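Local coordinates for glucose-binding protein (Thermus thermophilus HB27, PDB 2B3F) that binds glucose or galactose and probably delivers the sugar to a binding-protein-dependent transport system, at residues K99-L104 with S113-I118; G313-R318 with S332-W337. One frame throughout, in Å; residues are numbered along the deposited sequence.

Two contacts in series illustrate how short-range loop closures come together near a binding pocket. From the N terminus, contact 1 comes first: helix 99-105 turns through a short hairpin, and the end of strand 110-115 comes back against it, closing a loop of eight residues. Nearly two hundred residues later contact 2 closes a second loop, where the coil after helix 302-312 meets helix 328-339. Neither nests in nor crosses the other, yet they meet in space: the N of Ile-118 probably donates a hydrogen bond to the O of Ile-315 (2.8 Å). Together they tie the loop after helix 302-312 and helix 328-339 to helix 99-105 and the end of strand 110-115.

Contact 1 of 2, residues K99-L104 with S113-I118; sequences KGLIDL and SVPVNI
Leu-101 reaches across from its helix to Pro-115 chiefly with the methyl CD2, which rests 3.7 Å from Pro-115 CG and equally near Pro-115 CB; Leu-101 CG backs it at 3.8 Å from Pro-115 CG. The leucine CG lies anti to the backbone N (chi1 -173°), a setting that carries the branch out toward the strand. The two side chains run past each other in opposite directions, so the leucine lies alongside the proline ring. The same CD2 also comes within 4.1 Å of Ile-118 CD1, a looser touch. That isoleucine extends CG1 beside its own backbone N (chi1 -62°), and a further bend (chi2 -70°) swings the terminal methyl to the leucine. One methyl thus meets two residues of the second segment; all three participants are buried, and no hydrogen bond crosses between the segments. On the exposed side of the helix Lys-99 NZ forms a 2.9 Å salt bridge through the syn lone pair of Asp-103 OD2, one turn along. The contact joins helix 99-105 to the end of strand 110-115, with strand 272-280 alongside, where Ser-277 packs on Pro-115 and Phe-273 and Met-275 on Ile-118, and with Ala-317 of a later loop against Leu-101.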
ATOM      1  N   LYS A  99      10.439   7.504 -14.413  1.00 22.93           N
ATOM      2  CA  LYS A  99      10.471   6.443 -15.414  1.00 23.59           C
ATOM      3  C   LYS A  99      10.083   5.087 -14.828  1.00 22.51           C
ATOM      4  O   LYS A  99       9.398   4.293 -15.482  1.00 22.96           O
ATOM      5  CB  LYS A  99      11.870   6.333 -16.019  1.00 24.46           C
ATOM      6  CG  LYS A  99      11.963   5.324 -17.156  1.00 25.60           C
ATOM      7  CD  LYS A  99      13.406   4.895 -17.434  1.00 28.14           C
ATOM      8  CE  LYS A  99      13.446   3.860 -18.556  1.00 30.37           C
ATOM      9  NZ  LYS A  99      12.737   2.576 -18.185  1.00 33.89           N
ATOM     10  N   GLY A 100      10.543   4.828 -13.606  1.00 22.68           N
ATOM     11  CA  GLY A 100      10.254   3.573 -12.902  1.00 21.90           C
ATOM     12  C   GLY A 100       8.771   3.351 -12.694  1.00 21.56           C
ATOM     13  O   GLY A 100       8.284   2.223 -12.784  1.00 21.71           O
ATOM     14  N   LEU A 101       8.055   4.436 -12.417  1.00 20.55           N
ATOM     15  CA  LEU A 101       6.593   4.388 -12.293  1.00 20.10           C
ATOM     16  C   LEU A 101       5.920   4.141 -13.645  1.00 19.42           C
ATOM     17  O   LEU A 101       5.009   3.323 -13.747  1.00 18.98           O
ATOM     18  CB  LEU A 101       6.072   5.667 -11.641  1.00 20.15           C
ATOM     19  CG  LEU A 101       4.595   5.706 -11.285  1.00 19.71           C
ATOM     20  CD1 LEU A 101       4.195   4.565 -10.337  1.00 20.19           C
ATOM     21  CD2 LEU A 101       4.269   7.056 -10.649  1.00 19.00           C
ATOM     22  N   ILE A 102       6.378   4.827 -14.695  1.00 19.51           N
ATOM     23  CA  ILE A 102       5.864   4.563 -16.034  1.00 19.87           C
ATOM     24  C   ILE A 102       6.047   3.079 -16.380  1.00 19.07           C
ATOM     25  O   ILE A 102       5.168   2.444 -16.970  1.00 18.70           O
ATOM     26  CB  ILE A 102       6.552   5.452 -17.123  1.00 20.25           C
ATOM     27  CG1 ILE A 102       6.285   6.943 -16.875  1.00 21.47           C
ATOM     28  CG2 ILE A 102       6.057   5.065 -18.526  1.00 20.34           C
ATOM     29  CD1 ILE A 102       4.862   7.354 -17.058  1.00 23.90           C
ATOM     30  N   ASP A 103       7.192   2.526 -15.994  1.00 19.71           N
ATOM     31  CA  ASP A 103       7.450   1.120 -16.273  1.00 20.76           C
ATOM     32  C   ASP A 103       6.415   0.201 -15.625  1.00 20.14           C
ATOM     33  O   ASP A 103       5.975  -0.744 -16.255  1.00 20.70           O
ATOM     34  CB  ASP A 103       8.852   0.725 -15.823  1.00 21.89           C
ATOM     35  CG  ASP A 103       9.959   1.355 -16.672  1.00 25.39           C
ATOM     36  OD1 ASP A 103       9.706   1.816 -17.818  1.00 29.58           O
ATOM     37  OD2 ASP A 103      11.110   1.366 -16.182  1.00 31.72           O
ATOM     38  N   LEU A 104       5.989   0.498 -14.394  1.00 19.98           N
ATOM     39  CA  LEU A 104       5.019  -0.357 -13.676  1.00 19.95           C
ATOM     40  C   LEU A 104       3.642  -0.381 -14.290  1.00 19.96           C
ATOM     41  O   LEU A 104       2.880  -1.324 -14.078  1.00 19.74           O
ATOM     42  CB  LEU A 104       4.835   0.118 -12.236  1.00 19.83           C
ATOM     43  CG  LEU A 104       5.923  -0.134 -11.223  1.00 22.04           C
ATOM     44  CD1 LEU A 104       5.510   0.482  -9.917  1.00 22.14           C
ATOM     45  CD2 LEU A 104       6.181  -1.631 -11.048  1.00 22.10           C
ATOM     46  N   SER A 113      -2.830   2.679 -16.832  1.00 16.15           N
ATOM     47  CA  SER A 113      -3.485   3.455 -15.770  1.00 16.26           C
ATOM     48  C   SER A 113      -2.721   4.742 -15.490  1.00 16.53           C
ATOM     49  O   SER A 113      -1.601   4.938 -15.988  1.00 15.56           O
ATOM     50  CB  SER A 113      -3.621   2.634 -14.478  1.00 16.09           C
ATOM     51  OG  SER A 113      -2.353   2.434 -13.907  1.00 16.78           O
ATOM     52  N   VAL A 114      -3.333   5.608 -14.688  1.00 15.86           N
ATOM     53  CA  VAL A 114      -2.770   6.897 -14.328  1.00 16.20           C
ATOM     54  C   VAL A 114      -2.537   6.926 -12.823  1.00 16.41           C
ATOM     55  O   VAL A 114      -3.506   6.871 -12.052  1.00 14.91           O
ATOM     56  CB  VAL A 114      -3.728   8.048 -14.697  1.00 17.18           C
ATOM     57  CG1 VAL A 114      -3.087   9.411 -14.400  1.00 18.38           C
ATOM     58  CG2 VAL A 114      -4.182   7.897 -16.151  1.00 17.85           C
ATOM     59  N   PRO A 115      -1.268   6.999 -12.400  1.00 16.86           N
ATOM     60  CA  PRO A 115      -0.962   7.053 -10.965  1.00 16.77           C
ATOM     61  C   PRO A 115      -1.391   8.355 -10.310  1.00 17.09           C
ATOM     62  O   PRO A 115      -1.166   9.436 -10.867  1.00 16.21           O
ATOM     63  CB  PRO A 115       0.553   6.894 -10.903  1.00 17.37           C
ATOM     64  CG  PRO A 115       0.993   6.576 -12.292  1.00 19.09           C
ATOM     65  CD  PRO A 115      -0.043   7.009 -13.231  1.00 17.38           C
ATOM     66  N   VAL A 116      -2.011   8.263  -9.139  1.00 15.99           N
ATOM     67  CA  VAL A 116      -2.428   9.444  -8.397  1.00 15.87           C
ATOM     68  C   VAL A 116      -1.509   9.777  -7.233  1.00 15.34           C
ATOM     69  O   VAL A 116      -1.524  10.890  -6.728  1.00 15.94           O
ATOM     70  CB  VAL A 116      -3.900   9.351  -7.942  1.00 16.13           C
ATOM     71  CG1 VAL A 116      -4.109   8.274  -6.900  1.00 18.63           C
ATOM     72  CG2 VAL A 116      -4.387  10.722  -7.406  1.00 17.10           C
ATOM     73  N   ASN A 117      -0.717   8.801  -6.796  1.00 14.89           N
ATOM     74  CA  ASN A 117       0.078   8.947  -5.606  1.00 14.56           C
ATOM     75  C   ASN A 117       1.227   7.949  -5.551  1.00 14.47           C
ATOM     76  O   ASN A 117       1.410   7.106  -6.450  1.00 13.95           O
ATOM     77  CB  ASN A 117      -0.815   8.800  -4.352  1.00 14.25           C
ATOM     78  CG  ASN A 117      -1.369   7.388  -4.175  1.00 15.16           C
ATOM     79  OD1 ASN A 117      -1.000   6.472  -4.888  1.00 16.45           O
ATOM     80  ND2 ASN A 117      -2.262   7.218  -3.194  1.00 15.99           N
ATOM     81  N   ILE A 118       1.996   8.083  -4.490  1.00 14.38           N
ATOM     82  CA  ILE A 118       2.950   7.080  -4.045  1.00 14.71           C
ATOM     83  C   ILE A 118       2.718   6.904  -2.537  1.00 13.96           C
ATOM     84  O   ILE A 118       2.775   7.863  -1.770  1.00 13.68           O
ATOM     85  CB  ILE A 118       4.419   7.516  -4.273  1.00 15.64           C
ATOM     86  CG1 ILE A 118       4.709   7.733  -5.768  1.00 15.57           C
ATOM     87  CG2 ILE A 118       5.383   6.524  -3.676  1.00 14.51           C
ATOM     88  CD1 ILE A 118       4.738   6.499  -6.621  1.00 18.50           C
TER

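Contact 2 of 2, residues G313-R318 with S332-W337; sequences GSIAAR and SAMRDW
Ile-315 drives both of its branches against one side of helix 328-339, and the close part of this contact is almost entirely its work. CG2 meets Ala-333 CB at 3.6 Å and Met-334 CG at 3.7 Å, while CD1, at the end of the other branch, presses on Trp-337 CB at 3.6 Å and reaches the first atoms of the indole obliquely. The isoleucine therefore spans a full turn of helix, from Ala-333 to Trp-337. Its CG1 stands between the backbone N and the carbonyl carbon (chi1 66°), and with chi2 extended (-178°) the methyl is carried straight out to the tryptophan. With CG2 and CD1 gone, as in an alanine here, Ala-333 and Trp-337 would probably lose their apolar partner and Met-334 its closest one, opening a gap between loop and helix.

Away from this wedge, with Met-334 at its partly exposed margin, the fit is looser and partly mediated by solvent. No direct hydrogen bond joins the segments; instead a water lying in the plane of the indole, at its edge, accepts from Trp-337 NE1 at 2.9 Å and donates to Ala-317 O at 2.8 Å. This bridge satisfies the indole N-H and links the ring to the loop where the protein atoms themselves do not meet.

Trp-337 also meets the ring of Phe-273, and Asp-336 forms a salt bridge with Arg-120, so the helix is tied to strands 272-280 and 119-120 as well. The loop begins at Gly-313, whose positive phi (102°) takes the chain out of helix 302-312 directly after the galactose-binding Lys-312. The loop leaving helix 302-312 thus folds back onto the helix that follows it, near the sugar site of a bacterial solute-binding protein of family 1.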
ATOM      1  N   GLY A 313      -1.979  11.083   3.161  1.00 15.33           N
ATOM      2  CA  GLY A 313      -0.770  10.582   3.803  1.00 15.58           C
ATOM      3  C   GLY A 313       0.274  10.073   2.805  1.00 15.70           C
ATOM      4  O   GLY A 313       1.424   9.874   3.150  1.00 18.44           O
ATOM      5  N   SER A 314      -0.163   9.855   1.577  1.00 16.11           N
ATOM      6  CA  SER A 314       0.712   9.544   0.452  1.00 15.77           C
ATOM      7  C   SER A 314       1.337  10.844  -0.041  1.00 16.82           C
ATOM      8  O   SER A 314       0.912  11.932   0.331  1.00 18.06           O
ATOM      9  CB  SER A 314      -0.084   8.932  -0.700  1.00 15.83           C
ATOM     10  OG  SER A 314      -1.342   9.555  -0.889  1.00 15.92           O
ATOM     11  N   ILE A 315       2.324  10.689  -0.912  1.00 16.36           N
ATOM     12  CA  ILE A 315       2.889  11.816  -1.645  1.00 16.12           C
ATOM     13  C   ILE A 315       2.381  11.748  -3.094  1.00 16.12           C
ATOM     14  O   ILE A 315       1.831  10.739  -3.538  1.00 15.64           O
ATOM     15  CB  ILE A 315       4.440  11.824  -1.553  1.00 15.71           C
ATOM     16  CG1 ILE A 315       5.042  10.617  -2.282  1.00 16.58           C
ATOM     17  CG2 ILE A 315       4.874  11.900  -0.087  1.00 14.43           C
ATOM     18  CD1 ILE A 315       6.559  10.476  -2.229  1.00 16.18           C
ATOM     19  N   ALA A 316       2.564  12.850  -3.840  1.00 15.94           N
ATOM     20  CA  ALA A 316       2.168  12.865  -5.227  1.00 16.26           C
ATOM     21  C   ALA A 316       3.087  11.958  -6.054  1.00 15.23           C
ATOM     22  O   ALA A 316       4.264  11.809  -5.739  1.00 16.07           O
ATOM     23  CB  ALA A 316       2.227  14.296  -5.770  1.00 16.97           C
ATOM     24  N   ALA A 317       2.529  11.379  -7.104  1.00 15.29           N
ATOM     25  CA  ALA A 317       3.323  10.658  -8.116  1.00 15.88           C
ATOM     26  C   ALA A 317       4.030  11.652  -9.066  1.00 16.45           C
ATOM     27  O   ALA A 317       5.116  11.366  -9.564  1.00 16.83           O
ATOM     28  CB  ALA A 317       2.457   9.723  -8.912  1.00 15.94           C
ATOM     29  N   ARG A 318       3.407  12.797  -9.311  1.00 16.75           N
ATOM     30  CA  ARG A 318       3.986  13.807 -10.223  1.00 17.32           C
ATOM     31  C   ARG A 318       5.277  14.362  -9.678  1.00 17.67           C
ATOM     32  O   ARG A 318       5.339  14.778  -8.516  1.00 18.09           O
ATOM     33  CB  ARG A 318       3.019  14.959 -10.452  1.00 17.78           C
ATOM     34  CG  ARG A 318       1.897  14.625 -11.397  1.00 18.72           C
ATOM     35  CD  ARG A 318       1.095  15.857 -11.677  1.00 19.93           C
ATOM     36  NE  ARG A 318       1.883  16.805 -12.475  1.00 20.28           N
ATOM     37  CZ  ARG A 318       1.817  16.923 -13.791  1.00 20.75           C
ATOM     38  NH1 ARG A 318       0.970  16.218 -14.520  1.00 19.25           N
ATOM     39  NH2 ARG A 318       2.596  17.819 -14.378  1.00 22.12           N
ATOM     40  N   SER A 332       8.931  14.585   4.603  1.00 19.83           N
ATOM     41  CA  SER A 332       9.873  13.504   4.887  1.00 20.16           C
ATOM     42  C   SER A 332       9.804  12.363   3.860  1.00 19.56           C
ATOM     43  O   SER A 332      10.830  11.878   3.374  1.00 19.88           O
ATOM     44  CB  SER A 332       9.608  12.945   6.296  1.00 20.23           C
ATOM     45  OG  SER A 332      10.612  11.994   6.651  1.00 22.85           O
ATOM     46  N   ALA A 333       8.589  11.920   3.547  1.00 19.35           N
ATOM     47  CA  ALA A 333       8.389  10.877   2.547  1.00 19.16           C
ATOM     48  C   ALA A 333       8.883  11.339   1.182  1.00 18.98           C
ATOM     49  O   ALA A 333       9.481  10.562   0.445  1.00 17.98           O
ATOM     50  CB  ALA A 333       6.910  10.467   2.473  1.00 19.19           C
ATOM     51  N   MET A 334       8.640  12.613   0.860  1.00 19.09           N
ATOM     52  CA  MET A 334       9.080  13.164  -0.425  1.00 19.74           C
ATOM     53  C   MET A 334      10.599  13.104  -0.558  1.00 19.98           C
ATOM     54  O   MET A 334      11.127  12.732  -1.608  1.00 20.52           O
ATOM     55  CB  MET A 334       8.580  14.598  -0.586  1.00 19.61           C
ATOM     56  CG  MET A 334       7.123  14.668  -0.977  1.00 20.70           C
ATOM     57  SD  MET A 334       6.420  16.321  -1.050  1.00 20.57           S
ATOM     58  CE  MET A 334       7.046  16.875  -2.649  1.00 21.37           C
ATOM     59  N   ARG A 335      11.297  13.433   0.516  1.00 20.32           N
ATOM     60  CA  ARG A 335      12.762  13.365   0.522  1.00 21.35           C
ATOM     61  C   ARG A 335      13.257  11.934   0.309  1.00 21.35           C
ATOM     62  O   ARG A 335      14.105  11.666  -0.560  1.00 21.34           O
ATOM     63  CB  ARG A 335      13.313  13.934   1.823  1.00 21.37           C
ATOM     64  CG  ARG A 335      13.163  15.445   1.920  1.00 23.97           C
ATOM     65  CD  ARG A 335      14.013  16.016   3.021  1.00 24.56           C
ATOM     66  NE  ARG A 335      13.522  15.644   4.346  1.00 27.60           N
ATOM     67  CZ  ARG A 335      12.578  16.306   5.012  1.00 27.80           C
ATOM     68  NH1 ARG A 335      11.986  17.367   4.493  1.00 28.85           N
ATOM     69  NH2 ARG A 335      12.215  15.892   6.210  1.00 28.29           N
ATOM     70  N   ASP A 336      12.711  11.000   1.091  1.00 20.62           N
ATOM     71  CA  ASP A 336      13.102   9.589   0.958  1.00 20.19           C
ATOM     72  C   ASP A 336      12.775   8.977  -0.396  1.00 19.11           C
ATOM     73  O   ASP A 336      13.530   8.162  -0.908  1.00 19.08           O
ATOM     74  CB  ASP A 336      12.462   8.749   2.073  1.00 19.97           C
ATOM     75  CG  ASP A 336      13.058   9.035   3.434  1.00 23.64           C
ATOM     76  OD1 ASP A 336      14.030   9.838   3.525  1.00 25.08           O
ATOM     77  OD2 ASP A 336      12.572   8.457   4.432  1.00 22.55           O
ATOM     78  N   TRP A 337      11.663   9.384  -1.000  1.00 18.65           N
ATOM     79  CA  TRP A 337      11.298   8.912  -2.338  1.00 18.90           C
ATOM     80  C   TRP A 337      12.409   9.235  -3.350  1.00 18.79           C
ATOM     81  O   TRP A 337      12.711   8.440  -4.232  1.00 18.70           O
ATOM     82  CB  TRP A 337       9.971   9.542  -2.742  1.00 18.63           C
ATOM     83  CG  TRP A 337       9.459   9.268  -4.092  1.00 18.28           C
ATOM     84  CD1 TRP A 337       9.087  10.208  -5.031  1.00 18.09           C
ATOM     85  CD2 TRP A 337       9.186   7.991  -4.688  1.00 17.26           C
ATOM     86  NE1 TRP A 337       8.619   9.594  -6.152  1.00 18.47           N
ATOM     87  CE2 TRP A 337       8.668   8.237  -5.979  1.00 18.06           C
ATOM     88  CE3 TRP A 337       9.341   6.672  -4.271  1.00 17.30           C
ATOM     89  CZ2 TRP A 337       8.302   7.210  -6.846  1.00 19.02           C
ATOM     90  CZ3 TRP A 337       8.969   5.650  -5.126  1.00 18.32           C
ATOM     91  CH2 TRP A 337       8.465   5.918  -6.400  1.00 18.86           C
TER
HETATM   92  O   HOH W   1       7.553  11.479  -8.132  1.00 19.62           O